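Local coordinates for homoserine dehydrogenase (Staphylococcus aureus M1064, PDB 4PG7), which catalyses the NAD(P)-dependent interconversion of homoserine and aspartate semialdehyde in the aspartic acid pathway, and carries a C-terminal ACT domain, at residues N183-L186 with S187-K191; E198-D201 with E202-L206; P213-V217 with E218-A222; V251-T254 with D255-A259; A408-D411 with N412-A416. All coordinates share one frame; numbering follows the deposited sequence.

Contact 1 (N183-L186 with S187-K191); sequences NFIL and SKMTK
The backbones of N183-L186 and S187-K191 form one unbroken alpha-helix, in which the N-H groups of S187, K188, M189 and T190 bond to the carbonyls of N183, F184, I185 and L186. This is the inner part of helix 180-192, and its i to i+4 pairs lie mostly buried. At the N183 end a water joins two side chains. It donates to N183 OD1 at 2.7 Å and to S187 OG at 2.8 Å. Both side chains are also held from outside: N183 ND2 bonds to the carbonyls of V297 and D299, and S187 OG meets E298 and the backbone N of D299. One side of the helix is thus tied to the 297-299 region by polar bonds.

F184 and K188 run side by side and point the same way. In both, CG stands anti to the backbone N (chi1 -179° and -176°). K188 then bends at chi2 and chi3, which brings its CE to 3.7 Å from F184 CZ, an oblique approach to the ring. K188 NZ pairs with E192, and the F184 ring stacks with F208.

On the apolar side M189 SD sits 4.2 Å from both I185 CG2 and L186 CD2. I185 and M189 also pack on A199 of helix 196-205. T190 makes two bonds to one carbonyl. Its OG1 donates to L186 O at 2.7 Å, while its N donates to the same oxygen at 3.0 Å. The two donors reach L186 O from opposite faces of the carbonyl plane.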
loop_
_atom_site.group_PDB
_atom_site.type_symbol
_atom_site.label_atom_id
_atom_site.label_comp_id
_atom_site.label_asym_id
_atom_site.label_seq_id
_atom_site.Cartn_x
_atom_site.Cartn_y
_atom_site.Cartn_z
ATOM N N ASN A 183 -3.763 3.236 18.344
ATOM C CA ASN A 183 -2.806 4.119 17.734
ATOM C C ASN A 183 -3.157 5.567 17.996
ATOM O O ASN A 183 -2.269 6.383 18.272
ATOM C CB ASN A 183 -2.697 3.879 16.239
ATOM C CG ASN A 183 -1.391 4.381 15.692
ATOM O OD1 ASN A 183 -0.322 4.070 16.250
ATOM N ND2 ASN A 183 -1.438 5.150 14.611
ATOM N N PHE A 184 -4.439 5.894 17.923
ATOM C CA PHE A 184 -4.902 7.257 18.248
ATOM C C PHE A 184 -4.473 7.652 19.656
ATOM O O PHE A 184 -3.954 8.746 19.887
ATOM C CB PHE A 184 -6.419 7.374 18.109
ATOM C CG PHE A 184 -6.946 8.763 18.406
ATOM C CD1 PHE A 184 -7.096 9.700 17.398
ATOM C CD2 PHE A 184 -7.254 9.140 19.702
ATOM C CE1 PHE A 184 -7.556 11.009 17.678
ATOM C CE2 PHE A 184 -7.708 10.424 19.995
ATOM C CZ PHE A 184 -7.846 11.363 18.978
ATOM N N ILE A 185 -4.676 6.742 20.605
ATOM C CA ILE A 185 -4.345 7.021 21.995
ATOM C C ILE A 185 -2.857 7.259 22.158
ATOM O O ILE A 185 -2.436 8.222 22.830
ATOM C CB ILE A 185 -4.843 5.871 22.902
ATOM C CG1 ILE A 185 -6.366 5.918 22.976
ATOM C CG2 ILE A 185 -4.244 5.967 24.296
ATOM C CD1 ILE A 185 -7.028 4.656 23.490
ATOM N N LEU A 186 -2.034 6.383 21.556
ATOM C CA LEU A 186 -0.578 6.563 21.660
ATOM C C LEU A 186 -0.103 7.884 21.020
ATOM O O LEU A 186 0.794 8.538 21.542
ATOM C CB LEU A 186 0.165 5.366 21.089
ATOM C CG LEU A 186 0.029 4.054 21.874
ATOM C CD1 LEU A 186 0.694 2.917 21.127
ATOM C CD2 LEU A 186 0.624 4.186 23.247
ATOM N N SER A 187 -0.697 8.255 19.891
ATOM C CA SER A 187 -0.387 9.535 19.240
ATOM C C SER A 187 -0.740 10.719 20.137
ATOM O O SER A 187 0.017 11.664 20.252
ATOM C CB SER A 187 -1.125 9.657 17.904
ATOM O OG SER A 187 -0.628 8.701 16.981
ATOM N N LYS A 188 -1.899 10.644 20.777
ATOM C CA LYS A 188 -2.337 11.698 21.689
ATOM C C LYS A 188 -1.385 11.845 22.878
ATOM O O LYS A 188 -0.977 12.957 23.213
ATOM C CB LYS A 188 -3.744 11.377 22.174
ATOM C CG LYS A 188 -4.364 12.444 23.063
ATOM C CD LYS A 188 -4.775 13.690 22.294
ATOM C CE LYS A 188 -5.983 13.451 21.402
ATOM N NZ LYS A 188 -6.523 14.742 20.908
ATOM N N MET A 189 -1.028 10.722 23.501
ATOM C CA MET A 189 -0.098 10.732 24.618
ATOM C C MET A 189 1.188 11.382 24.187
ATOM O O MET A 189 1.741 12.244 24.879
ATOM C CB MET A 189 0.186 9.314 25.114
ATOM C CG MET A 189 -0.981 8.629 25.787
ATOM S SD MET A 189 -0.652 6.908 26.215
ATOM C CE MET A 189 0.566 7.145 27.497
ATOM N N THR A 190 1.655 10.976 23.016
ATOM C CA THR A 190 2.929 11.431 22.509
ATOM C C THR A 190 2.919 12.929 22.153
ATOM O O THR A 190 3.782 13.679 22.608
ATOM C CB THR A 190 3.350 10.611 21.287
ATOM O OG1 THR A 190 3.391 9.211 21.634
ATOM C CG2 THR A 190 4.710 11.093 20.750
ATOM N N LYS A 191 1.959 13.349 21.340
ATOM C CA LYS A 191 1.943 14.725 20.831
ATOM C C LYS A 191 1.500 15.740 21.879
ATOM O O LYS A 191 2.045 16.844 21.930
ATOM C CB LYS A 191 1.020 14.855 19.626
ATOM C CG LYS A 191 1.490 14.099 18.406
ATOM C CD LYS A 191 0.535 14.364 17.251
ATOM C CE LYS A 191 0.186 13.110 16.466
ATOM N NZ LYS A 191 -1.188 13.260 15.899
HETATM O O HOH W 1 0.771 6.317 17.390
#

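Contact 2 (E198-D201 with E202-L206); sequences EALD and EAKRL
R205 folds its guanidinium back over D201 O, held there by a salt bridge to E202. R205 NH2 donates to E202 OE2 at 3.1 Å, nearly straight (162°). The oxygen lies close to the guanidinium plane, but the donor meets it from above the carboxylate plane. R205 NE adds a weak bond to the same oxygen. The R205 chain bends at chi3 (-82°), and the guanidinium lies back along the helix with D201 O 3.9 Å over the centre of one face. R205 NH1 comes within 4.0 Å of D201 CB.

A water may link D201 to K204. It donates to D201 OD1 at 2.8 Å, but its approach to K204 NZ is unusually short and that bond is doubtful. The two charged groups do not touch, with D201 OD1 and K204 NZ 4.6 Å apart. The K204 chain is extended beyond CG, and its CE lies 4.3 Å from L200 CD1.

Beneath these side chains the alpha-helix is regular. The N-H groups of E202, A203, K204 and R205 bond to the carbonyls of E198, A199, L200 and D201. The polar pairs lie on the more exposed side of the helix. A199 and A203 are buried.

The contact takes up nearly all of helix 196-205, to its C-terminal end. A199 and L200 pack on helix 180-192, A203 meets A209 in the following loop, and L200 rests on P213 just before helix 214-217.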
loop_
_atom_site.group_PDB
_atom_site.type_symbol
_atom_site.label_atom_id
_atom_site.label_comp_id
_atom_site.label_asym_id
_atom_site.label_seq_id
_atom_site.Cartn_x
_atom_site.Cartn_y
_atom_site.Cartn_z
ATOM N N GLU A 198 -5.997 9.960 30.418
ATOM C CA GLU A 198 -6.468 11.184 29.796
ATOM C C GLU A 198 -6.669 10.987 28.299
ATOM O O GLU A 198 -7.663 11.445 27.743
ATOM C CB GLU A 198 -5.477 12.320 30.021
ATOM C CG GLU A 198 -5.437 12.848 31.446
ATOM C CD GLU A 198 -4.230 13.752 31.735
ATOM O OE1 GLU A 198 -3.284 13.832 30.910
ATOM O OE2 GLU A 198 -4.201 14.372 32.820
ATOM N N ALA A 199 -5.743 10.274 27.663
ATOM C CA ALA A 199 -5.807 10.058 26.216
ATOM C C ALA A 199 -6.967 9.150 25.851
ATOM O O ALA A 199 -7.647 9.383 24.858
ATOM C CB ALA A 199 -4.491 9.480 25.691
ATOM N N LEU A 200 -7.216 8.120 26.661
ATOM C CA LEU A 200 -8.367 7.249 26.433
ATOM C C LEU A 200 -9.677 8.003 26.600
ATOM O O LEU A 200 -10.601 7.845 25.805
ATOM C CB LEU A 200 -8.344 6.054 27.393
ATOM C CG LEU A 200 -9.581 5.161 27.416
ATOM C CD1 LEU A 200 -9.850 4.545 26.047
ATOM C CD2 LEU A 200 -9.408 4.080 28.477
ATOM N N ASP A 201 -9.787 8.809 27.645
ATOM C CA ASP A 201 -11.021 9.598 27.819
ATOM C C ASP A 201 -11.241 10.517 26.614
ATOM O O ASP A 201 -12.376 10.700 26.149
ATOM C CB ASP A 201 -10.968 10.412 29.111
ATOM C CG ASP A 201 -11.157 9.540 30.365
ATOM O OD1 ASP A 201 -11.572 8.353 30.272
ATOM O OD2 ASP A 201 -10.922 10.066 31.456
ATOM N N GLU A 202 -10.161 11.123 26.130
ATOM C CA GLU A 202 -10.269 12.000 24.977
ATOM C C GLU A 202 -10.741 11.190 23.762
ATOM O O GLU A 202 -11.631 11.632 23.027
ATOM C CB GLU A 202 -8.950 12.735 24.699
ATOM C CG GLU A 202 -9.055 13.847 23.665
ATOM C CD GLU A 202 -10.167 14.838 24.010
ATOM O OE1 GLU A 202 -11.109 14.950 23.202
ATOM O OE2 GLU A 202 -10.150 15.446 25.108
ATOM N N ALA A 203 -10.177 10.000 23.560
ATOM C CA ALA A 203 -10.612 9.151 22.448
ATOM C C ALA A 203 -12.097 8.786 22.547
ATOM O O ALA A 203 -12.797 8.701 21.517
ATOM C CB ALA A 203 -9.784 7.889 22.370
ATOM N N LYS A 204 -12.560 8.501 23.770
ATOM C CA LYS A 204 -13.989 8.297 23.998
ATOM C C LYS A 204 -14.803 9.514 23.582
ATOM O O LYS A 204 -15.761 9.378 22.838
ATOM C CB LYS A 204 -14.277 7.963 25.464
ATOM C CG LYS A 204 -13.967 6.518 25.797
ATOM C CD LYS A 204 -14.073 6.249 27.281
ATOM C CE LYS A 204 -13.871 4.771 27.554
ATOM N NZ LYS A 204 -13.814 4.519 29.013
ATOM N N ARG A 205 -14.427 10.697 24.050
ATOM C CA ARG A 205 -15.180 11.916 23.722
ATOM C C ARG A 205 -15.185 12.231 22.214
ATOM O O ARG A 205 -16.166 12.764 21.684
ATOM C CB ARG A 205 -14.633 13.147 24.444
ATOM C CG ARG A 205 -14.802 13.164 25.947
ATOM C CD ARG A 205 -14.441 14.501 26.572
ATOM N NE ARG A 205 -13.016 14.539 26.721
ATOM C CZ ARG A 205 -12.344 14.225 27.825
ATOM N NH1 ARG A 205 -12.957 13.928 28.966
ATOM N NH2 ARG A 205 -11.037 14.271 27.789
ATOM N N LEU A 206 -14.097 11.871 21.532
ATOM C CA LEU A 206 -13.947 12.221 20.135
ATOM C C LEU A 206 -14.554 11.201 19.197
ATOM O O LEU A 206 -14.523 11.418 18.003
ATOM C CB LEU A 206 -12.485 12.443 19.792
ATOM C CG LEU A 206 -11.858 13.675 20.403
ATOM C CD1 LEU A 206 -10.380 13.704 20.026
ATOM C CD2 LEU A 206 -12.548 14.947 19.942
HETATM O O HOH W 2 -12.756 5.839 30.735
#

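Contact 3 (P213-V217 with E218-A222); sequences PTDDV and EGVDA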
loop_
_atom_site.group_PDB
_atom_site.type_symbol
_atom_site.label_atom_id
_atom_site.label_comp_id
_atom_site.label_asym_id
_atom_site.label_seq_id
_atom_site.Cartn_x
_atom_site.Cartn_y
_atom_site.Cartn_z
ATOM N N PRO A 213 -13.625 0.031 25.981
ATOM C CA PRO A 213 -12.679 0.037 24.893
ATOM C C PRO A 213 -11.746 -1.199 24.913
ATOM O O PRO A 213 -10.813 -1.232 24.135
ATOM C CB PRO A 213 -11.887 1.297 25.187
ATOM C CG PRO A 213 -11.774 1.279 26.683
ATOM C CD PRO A 213 -13.006 0.576 27.203
ATOM N N THR A 214 -12.003 -2.188 25.786
ATOM C CA THR A 214 -11.138 -3.374 26.005
ATOM C C THR A 214 -10.623 -4.033 24.742
ATOM O O THR A 214 -9.442 -4.351 24.630
ATOM C CB THR A 214 -11.896 -4.472 26.816
ATOM O OG1 THR A 214 -12.252 -3.947 28.080
ATOM C CG2 THR A 214 -11.054 -5.719 27.026
ATOM N N ASP A 215 -11.515 -4.266 23.795
ATOM C CA ASP A 215 -11.149 -4.942 22.561
ATOM C C ASP A 215 -10.029 -4.199 21.811
ATOM O O ASP A 215 -9.179 -4.824 21.163
ATOM C CB ASP A 215 -12.379 -5.066 21.670
ATOM C CG ASP A 215 -12.220 -6.108 20.609
ATOM O OD1 ASP A 215 -12.069 -7.291 20.967
ATOM O OD2 ASP A 215 -12.271 -5.751 19.410
ATOM N N ASP A 216 -10.041 -2.876 21.906
ATOM C CA ASP A 216 -9.022 -2.010 21.294
ATOM C C ASP A 216 -7.759 -1.960 22.145
ATOM O O ASP A 216 -6.662 -2.335 21.710
ATOM C CB ASP A 216 -9.553 -0.566 21.150
ATOM C CG ASP A 216 -10.712 -0.458 20.185
ATOM O OD1 ASP A 216 -10.783 -1.239 19.205
ATOM O OD2 ASP A 216 -11.518 0.478 20.380
ATOM N N VAL A 217 -7.953 -1.493 23.365
ATOM C CA VAL A 217 -6.881 -1.177 24.304
ATOM C C VAL A 217 -6.091 -2.392 24.773
ATOM O O VAL A 217 -4.900 -2.283 25.025
ATOM C CB VAL A 217 -7.481 -0.399 25.492
ATOM C CG1 VAL A 217 -6.642 -0.506 26.748
ATOM C CG2 VAL A 217 -7.677 1.055 25.085
ATOM N N GLU A 218 -6.725 -3.553 24.861
ATOM C CA GLU A 218 -6.014 -4.778 25.270
ATOM C C GLU A 218 -5.425 -5.544 24.089
ATOM O O GLU A 218 -4.866 -6.644 24.250
ATOM C CB GLU A 218 -6.939 -5.676 26.110
ATOM C CG GLU A 218 -7.406 -5.009 27.389
ATOM C CD GLU A 218 -6.263 -4.547 28.247
ATOM O OE1 GLU A 218 -5.226 -5.247 28.329
ATOM O OE2 GLU A 218 -6.403 -3.478 28.849
ATOM N N GLY A 219 -5.576 -4.991 22.886
ATOM C CA GLY A 219 -4.942 -5.565 21.710
ATOM C C GLY A 219 -5.634 -6.781 21.108
ATOM O O GLY A 219 -5.050 -7.479 20.254
ATOM N N VAL A 220 -6.869 -7.040 21.519
ATOM C CA VAL A 220 -7.599 -8.227 21.031
ATOM C C VAL A 220 -7.938 -8.069 19.546
ATOM O O VAL A 220 -7.687 -8.980 18.742
ATOM C CB VAL A 220 -8.890 -8.510 21.855
ATOM C CG1 VAL A 220 -9.600 -9.751 21.330
ATOM C CG2 VAL A 220 -8.550 -8.669 23.324
ATOM N N ASP A 221 -8.489 -6.921 19.185
ATOM C CA ASP A 221 -8.796 -6.608 17.776
ATOM C C ASP A 221 -7.572 -6.765 16.898
ATOM O O ASP A 221 -7.637 -7.379 15.826
ATOM C CB ASP A 221 -9.332 -5.176 17.630
ATOM C CG ASP A 221 -9.575 -4.795 16.186
ATOM O OD1 ASP A 221 -10.325 -5.546 15.530
ATOM O OD2 ASP A 221 -9.029 -3.753 15.702
ATOM N N ALA A 222 -6.449 -6.203 17.354
ATOM C CA ALA A 222 -5.203 -6.306 16.627
ATOM C C ALA A 222 -4.741 -7.767 16.504
ATOM O O ALA A 222 -4.250 -8.170 15.450
ATOM C CB ALA A 222 -4.136 -5.467 17.298
HETATM O O HOH W 3 -6.600 -4.080 19.617
#
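D215 O is gripped by D221 N and by a water, across the break between two helices. D221 N donates at 3.0 Å and almost straight (176°). The water donates to D215 O at 3.1 Å and to D216 O at 2.7 Å, and accepts from A222 N. It therefore ties two carbonyls at the end of helix 214-217 to an N-H in the first turn of helix 220-234. D216 O also takes G219 N at 3.1 Å, from well above the carbonyl plane.

The D215 carboxylate reaches over the start of the second helix. Its CG is anti to the backbone N (chi1 -161°), which brings OD1 to 3.5 Å from V220 CG1 and OD2 to 3.5 Å from D221 CB. D215 OD2 and D221 OD1 are like charges 4.3 Å apart. R224 pairs with D215 OD2, and K225 with D221 OD2, which probably offsets the repulsion. T214 CG2 packs on E218 CG.

G219 has positive phi (79°). It ends helix 214-217 and is also the N-cap residue of helix 220-234. The arrangement is a helix-to-helix turn through a glycine, bridged by the i to i+6 bond from D221 N to D215 O.

Contact 4 (V251-T254 with D255-A259); sequences VTLT and DINVA
T252 and D255 bond to each other in both directions, forming a capping box at the start of helix 253-262. D255 N donates to T252 OG1 at 3.1 Å. In return T252 N donates to D255 OD2 at 2.9 Å (160°), on the anti side of the carboxylate and 17° out of its plane. T252 OG1 adds a weak bond to the same D255 OD2. For this, T252 OG1 stands between the backbone N and the carbonyl carbon (chi1 63°), where it can meet both D255 groups.

The ordinary helix bonds follow, with I256, N257 and V258 N-H groups donating to the carbonyls of T252, L253 and T254. Beside them L253 CG lies 3.7 Å from N257 ND2, an amide that also bonds to Q193. T254 and V258 run side by side.

In the next shell K439 forms a salt bridge with D255 OD2, and Y410 bonds to D255 OD1. The carboxylate thus has partners at both oxygens, and the positive charge of K439 would probably favour its charged form. T252 and K439 both belong to the pocket of the bound lysine, so the cap forms part of the wall around this ligand. I256 packs on M189 and T190 of helix 180-192 and on I266 of strand 264-275. On the same buried side, V251 CG1 comes to 4.2 Å from I256 CG1.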
loop_
_atom_site.group_PDB
_atom_site.type_symbol
_atom_site.label_atom_id
_atom_site.label_comp_id
_atom_site.label_asym_id
_atom_site.label_seq_id
_atom_site.Cartn_x
_atom_site.Cartn_y
_atom_site.Cartn_z
ATOM N N VAL A 251 1.307 1.373 28.979
ATOM C CA VAL A 251 2.257 2.332 28.413
ATOM C C VAL A 251 2.084 3.685 29.110
ATOM O O VAL A 251 0.974 4.197 29.200
ATOM C CB VAL A 251 2.052 2.498 26.880
ATOM C CG1 VAL A 251 2.993 3.542 26.305
ATOM C CG2 VAL A 251 2.268 1.170 26.171
ATOM N N THR A 252 3.178 4.286 29.566
ATOM C CA THR A 252 3.112 5.560 30.250
ATOM C C THR A 252 3.803 6.643 29.450
ATOM O O THR A 252 4.614 6.361 28.565
ATOM C CB THR A 252 3.819 5.526 31.632
ATOM O OG1 THR A 252 5.215 5.260 31.444
ATOM C CG2 THR A 252 3.204 4.454 32.562
ATOM N N LEU A 253 3.538 7.887 29.825
ATOM C CA LEU A 253 4.185 9.019 29.217
ATOM C C LEU A 253 5.695 8.959 29.412
ATOM O O LEU A 253 6.461 9.336 28.520
ATOM C CB LEU A 253 3.560 10.301 29.772
ATOM C CG LEU A 253 3.926 11.602 29.096
ATOM C CD1 LEU A 253 3.605 11.555 27.617
ATOM C CD2 LEU A 253 3.198 12.748 29.810
ATOM N N THR A 254 6.133 8.424 30.547
ATOM C CA THR A 254 7.541 8.212 30.769
ATOM C C THR A 254 8.129 7.254 29.723
ATOM O O THR A 254 9.225 7.490 29.221
ATOM C CB THR A 254 7.789 7.705 32.196
ATOM O OG1 THR A 254 7.232 8.652 33.120
ATOM C CG2 THR A 254 9.244 7.551 32.471
ATOM N N ASP A 255 7.418 6.176 29.398
ATOM C CA ASP A 255 7.906 5.227 28.378
ATOM C C ASP A 255 8.071 5.962 27.076
ATOM O O ASP A 255 9.085 5.849 26.434
ATOM C CB ASP A 255 6.956 4.055 28.172
ATOM C CG ASP A 255 6.864 3.167 29.381
ATOM O OD1 ASP A 255 7.914 2.743 29.893
ATOM O OD2 ASP A 255 5.736 2.889 29.829
ATOM N N ILE A 256 7.056 6.735 26.714
ATOM C CA ILE A 256 7.061 7.489 25.492
ATOM C C ILE A 256 8.203 8.496 25.418
ATOM O O ILE A 256 8.881 8.599 24.391
ATOM C CB ILE A 256 5.701 8.182 25.288
ATOM C CG1 ILE A 256 4.698 7.130 24.844
ATOM C CG2 ILE A 256 5.807 9.291 24.253
ATOM C CD1 ILE A 256 3.277 7.581 24.879
ATOM N N ASN A 257 8.421 9.245 26.493
ATOM C CA ASN A 257 9.470 10.276 26.500
ATOM C C ASN A 257 10.897 9.709 26.568
ATOM O O ASN A 257 11.823 10.246 25.940
ATOM C CB ASN A 257 9.203 11.296 27.608
ATOM C CG ASN A 257 7.968 12.143 27.317
ATOM O OD1 ASN A 257 7.549 12.251 26.177
ATOM N ND2 ASN A 257 7.380 12.724 28.339
ATOM N N VAL A 258 11.065 8.607 27.289
ATOM C CA VAL A 258 12.345 7.933 27.308
ATOM C C VAL A 258 12.627 7.306 25.919
ATOM O O VAL A 258 13.712 7.452 25.356
ATOM C CB VAL A 258 12.373 6.859 28.405
ATOM C CG1 VAL A 258 13.637 6.026 28.322
ATOM C CG2 VAL A 258 12.283 7.500 29.780
ATOM N N ALA A 259 11.624 6.660 25.336
ATOM C CA ALA A 259 11.759 6.143 23.970
ATOM C C ALA A 259 12.151 7.266 23.030
ATOM O O ALA A 259 13.036 7.120 22.164
ATOM C CB ALA A 259 10.457 5.512 23.506
#

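Contact 5 (A408-D411 with N412-A416); sequences ANYD and NQSYA
N409 and Y415 meet across a beta hairpin that joins strands 404-411 and 414-422 of the C-terminal domain. Among the backbone bonds, A408 and A416 form a hydrogen-bonded antiparallel pair, with N to O distances of 2.8 Å both ways. Further on, S414 O faces two residues. Y410 N donates to it at 3.0 Å, and D411 N more weakly at 3.3 Å. This is a classic beta bulge. A type II turn from D411 to S414 closes the hairpin, with S414 N bonded to D411 O.

One side-chain acceptor joins in. D411 OD1 takes N412 N at 2.7 Å, from above the carboxylate plane.

The remaining contacts are packing. N409 ND2 sits at the edge of the Y415 ring, near its plane and 3.4 Å from CE1. The Y410 ring lies against S414 CB and A416 CB, with its CD1 4.2 Å from the latter. Its CG is anti to the backbone N (chi1 -177°).

The tyrosine hydroxyls bond outside the hairpin, Y415 OH to the G386 carbonyl and Y410 OH to D255 of helix 253-262. The chemistry implies a hairpin fixed by backbone bonds, with its two tyrosines as polar links to the surrounding fold.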
loop_
_atom_site.group_PDB
_atom_site.type_symbol
_atom_site.label_atom_id
_atom_site.label_comp_id
_atom_site.label_asym_id
_atom_site.label_seq_id
_atom_site.Cartn_x
_atom_site.Cartn_y
_atom_site.Cartn_z
ATOM N N ALA A 408 19.393 4.962 29.511
ATOM C CA ALA A 408 18.804 6.261 29.765
ATOM C C ALA A 408 18.181 6.281 31.155
ATOM O O ALA A 408 17.750 5.232 31.665
ATOM C CB ALA A 408 17.722 6.555 28.755
ATOM N N ASN A 409 18.119 7.482 31.735
ATOM C CA ASN A 409 17.353 7.731 32.929
ATOM C C ASN A 409 15.883 7.561 32.610
ATOM O O ASN A 409 15.420 8.015 31.603
ATOM C CB ASN A 409 17.584 9.153 33.449
ATOM C CG ASN A 409 18.976 9.343 34.008
ATOM O OD1 ASN A 409 19.741 10.165 33.527
ATOM N ND2 ASN A 409 19.308 8.579 35.015
ATOM N N TYR A 410 15.154 6.893 33.481
ATOM C CA TYR A 410 13.748 6.662 33.258
ATOM C C TYR A 410 12.950 7.428 34.293
ATOM O O TYR A 410 12.031 8.140 33.948
ATOM C CB TYR A 410 13.476 5.168 33.353
ATOM C CG TYR A 410 12.069 4.719 33.087
ATOM C CD1 TYR A 410 11.677 4.343 31.803
ATOM C CD2 TYR A 410 11.140 4.599 34.117
ATOM C CE1 TYR A 410 10.404 3.887 31.546
ATOM C CE2 TYR A 410 9.860 4.143 33.873
ATOM C CZ TYR A 410 9.498 3.795 32.576
ATOM O OH TYR A 410 8.238 3.312 32.304
ATOM N N ASP A 411 13.293 7.227 35.561
ATOM C CA ASP A 411 12.657 7.892 36.689
ATOM C C ASP A 411 13.629 7.740 37.869
ATOM O O ASP A 411 14.743 7.243 37.691
ATOM C CB ASP A 411 11.296 7.241 36.982
ATOM C CG ASP A 411 10.390 8.118 37.820
ATOM O OD1 ASP A 411 10.862 9.148 38.352
ATOM O OD2 ASP A 411 9.200 7.771 37.972
ATOM N N ASN A 412 13.221 8.154 39.062
ATOM C CA ASN A 412 14.046 8.004 40.274
ATOM C C ASN A 412 14.464 6.556 40.552
ATOM O O ASN A 412 13.621 5.693 40.719
ATOM C CB ASN A 412 13.288 8.548 41.485
ATOM C CG ASN A 412 13.003 10.035 41.376
ATOM O OD1 ASN A 412 13.892 10.834 41.049
ATOM N ND2 ASN A 412 11.763 10.424 41.667
ATOM N N GLN A 413 15.766 6.304 40.590
ATOM C CA GLN A 413 16.315 4.944 40.681
ATOM C C GLN A 413 15.753 3.967 39.612
ATOM O O GLN A 413 15.665 2.756 39.847
ATOM C CB GLN A 413 16.099 4.375 42.096
ATOM C CG GLN A 413 16.891 5.103 43.173
ATOM C CD GLN A 413 16.764 4.470 44.549
ATOM O OE1 GLN A 413 17.685 4.561 45.354
ATOM N NE2 GLN A 413 15.633 3.812 44.821
ATOM N N SER A 414 15.410 4.496 38.435
ATOM C CA SER A 414 14.963 3.673 37.312
ATOM C C SER A 414 15.732 4.051 36.074
ATOM O O SER A 414 15.933 5.225 35.806
ATOM C CB SER A 414 13.471 3.836 37.056
ATOM O OG SER A 414 12.723 3.299 38.117
ATOM N N TYR A 415 16.161 3.041 35.336
ATOM C CA TYR A 415 16.892 3.206 34.096
ATOM C C TYR A 415 16.233 2.341 33.052
ATOM O O TYR A 415 15.568 1.335 33.372
ATOM C CB TYR A 415 18.358 2.766 34.234
ATOM C CG TYR A 415 19.110 3.490 35.318
ATOM C CD1 TYR A 415 19.351 4.856 35.227
ATOM C CD2 TYR A 415 19.574 2.816 36.430
ATOM C CE1 TYR A 415 20.022 5.532 36.235
ATOM C CE2 TYR A 415 20.262 3.483 37.435
ATOM C CZ TYR A 415 20.473 4.837 37.337
ATOM O OH TYR A 415 21.142 5.492 38.337
ATOM N N ALA A 416 16.446 2.715 31.802
ATOM C CA ALA A 416 16.001 1.922 30.674
ATOM C C ALA A 416 17.216 1.629 29.830
ATOM O O ALA A 416 18.146 2.436 29.779
ATOM C CB ALA A 416 14.965 2.685 29.866
#

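Each contact closes a short local turn, and the five follow in series along the chain; none nests in or crosses another. Contact 1 on helix 180-192 lies at the centre of the group. It packs on contact 2 in the next helix, and I185 touches V217 of contact 3. Contact 3 turns into helix 220-234 and meets contact 2 through P213 and L200. Contact 4 then starts helix 253-262, with I256 against M189 of contact 1. Contact 5, in the C-terminal domain, does not touch contacts 1 to 3. It joins them through contact 4, where helix 253-262 lies against the hairpin.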